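Local structure of variant surface glycoprotein MITAT 1.1 (5LY9) at residues F108-L111 and L112-K116. The protein forms a coat on the trypanosome surface, and expression of antigenically distinct versions in series lets the parasite evade the host immune response. Numbering follows the deposited sequence.
Sequences FLNL and LESLK
Ser114 turns its hydroxyl back along the helix and gives its proton to Asn110 O, with OG 2.7 Å from that oxygen. Its chi1 of -60° keeps OG beside its own backbone N, which donates to the same oxygen at 2.9 Å; Asn110 O thus accepts two bonds, one from each face of its carbonyl plane. One residue earlier the bonding is regular: Glu113 N reaches Leu109 O at 2.9 Å in a nearly straight bond (168°). By Leu115 N to Leu111 O, 3.1 Å and bent to 122°, the bond is weak and the helix is ending. On the apolar side, Leu112 CD1 lies 3.6 Å from Phe108 CE2, meeting the ring obliquely, while Leu111 CD1 rests 4.1 Å from Leu115 CG. A water donates to Asn110 OD1 and, weakly, to Glu113 OE1. Further out, Asn110 ND2 bonds Lys212 O of the second subunit, Glu113 OE2 forms a salt bridge with Arg135, and Leu111 packs on Leu111 of the second subunit. Leu115, the first residue to leave helical geometry, is the centre of an inverse gamma turn at the C-terminal end of helix 62-114, in the elongated, dimeric N-terminal domain of an A-type variant surface glycoprotein.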
loop_
_atom_site.group_PDB
_atom_site.type_symbol
_atom_site.label_atom_id
_atom_site.label_comp_id
_atom_site.label_asym_id
_atom_site.label_seq_id
_atom_site.Cartn_x
_atom_site.Cartn_y
_atom_site.Cartn_z
ATOM N N PHE A 108 -21.218 1.493 12.787
ATOM C CA PHE A 108 -21.920 1.735 14.074
ATOM C C PHE A 108 -22.661 3.076 14.019
ATOM O O PHE A 108 -23.816 3.176 14.482
ATOM C CB PHE A 108 -21.053 1.578 15.292
ATOM C CG PHE A 108 -21.832 1.372 16.527
ATOM C CD1 PHE A 108 -22.422 0.105 16.788
ATOM C CD2 PHE A 108 -22.137 2.426 17.342
ATOM C CE1 PHE A 108 -23.179 -0.077 17.896
ATOM C CE2 PHE A 108 -22.906 2.226 18.473
ATOM C CZ PHE A 108 -23.451 1.030 18.730
ATOM N N LEU A 109 -21.998 4.127 13.530
ATOM C CA LEU A 109 -22.690 5.413 13.404
ATOM C C LEU A 109 -23.925 5.314 12.509
ATOM O O LEU A 109 -24.968 5.895 12.828
ATOM C CB LEU A 109 -21.789 6.547 12.888
ATOM C CG LEU A 109 -20.707 7.100 13.823
ATOM C CD1 LEU A 109 -19.858 8.082 13.076
ATOM C CD2 LEU A 109 -21.233 7.781 15.064
ATOM N N ASN A 110 -23.791 4.615 11.384
ATOM C CA ASN A 110 -24.907 4.403 10.495
ATOM C C ASN A 110 -26.056 3.696 11.241
ATOM O O ASN A 110 -27.254 4.056 11.036
ATOM C CB ASN A 110 -24.514 3.581 9.274
ATOM C CG ASN A 110 -25.688 3.305 8.332
ATOM O OD1 ASN A 110 -26.116 4.192 7.608
ATOM N ND2 ASN A 110 -26.228 2.113 8.388
ATOM N N LEU A 111 -25.720 2.682 12.069
ATOM C CA LEU A 111 -26.780 1.939 12.730
ATOM C C LEU A 111 -27.502 2.892 13.720
ATOM O O LEU A 111 -28.719 2.949 13.730
ATOM C CB LEU A 111 -26.200 0.728 13.494
ATOM C CG LEU A 111 -27.211 0.023 14.379
ATOM C CD1 LEU A 111 -28.362 -0.554 13.539
ATOM C CD2 LEU A 111 -26.544 -1.050 15.158
ATOM N N LEU A 112 -26.755 3.669 14.501
ATOM C CA LEU A 112 -27.361 4.592 15.434
ATOM C C LEU A 112 -28.217 5.595 14.689
ATOM O O LEU A 112 -29.356 5.902 15.144
ATOM C CB LEU A 112 -26.364 5.322 16.301
ATOM C CG LEU A 112 -25.596 4.501 17.309
ATOM C CD1 LEU A 112 -24.587 5.370 18.075
ATOM C CD2 LEU A 112 -26.526 3.762 18.184
ATOM N N GLU A 113 -27.725 6.132 13.573
ATOM C CA GLU A 113 -28.548 7.030 12.767
ATOM C C GLU A 113 -29.853 6.411 12.325
ATOM O O GLU A 113 -30.918 7.080 12.231
ATOM C CB GLU A 113 -27.752 7.553 11.571
ATOM C CG GLU A 113 -28.370 8.760 10.938
ATOM C CD GLU A 113 -27.513 9.331 9.793
ATOM O OE1 GLU A 113 -26.288 8.965 9.696
ATOM O OE2 GLU A 113 -28.082 10.146 8.994
ATOM N N SER A 114 -29.789 5.137 12.026
ATOM C CA SER A 114 -30.923 4.420 11.435
ATOM C C SER A 114 -31.966 4.006 12.437
ATOM O O SER A 114 -33.081 3.692 12.043
ATOM C CB SER A 114 -30.440 3.165 10.714
ATOM O OG SER A 114 -29.514 3.516 9.664
ATOM N N LEU A 115 -31.650 4.045 13.711
ATOM C CA LEU A 115 -32.603 3.635 14.733
ATOM C C LEU A 115 -33.402 4.833 15.226
ATOM O O LEU A 115 -33.389 5.197 16.386
ATOM C CB LEU A 115 -31.904 2.894 15.876
ATOM C CG LEU A 115 -31.172 1.617 15.549
ATOM C CD1 LEU A 115 -30.411 1.051 16.768
ATOM C CD2 LEU A 115 -32.166 0.603 14.952
ATOM N N LYS A 116 -34.066 5.472 14.293
ATOM C CA LYS A 116 -34.862 6.680 14.495
ATOM C C LYS A 116 -36.290 6.272 14.146
ATOM O O LYS A 116 -36.534 5.752 13.067
ATOM C CB LYS A 116 -34.396 7.758 13.544
ATOM C CG LYS A 116 -34.974 9.101 13.955
ATOM C CD LYS A 116 -34.792 10.125 12.882
ATOM C CE LYS A 116 -33.378 10.473 12.623
ATOM N NZ LYS A 116 -33.398 11.761 11.840
HETATM O O HOH W 1 -26.383 7.106 7.563
#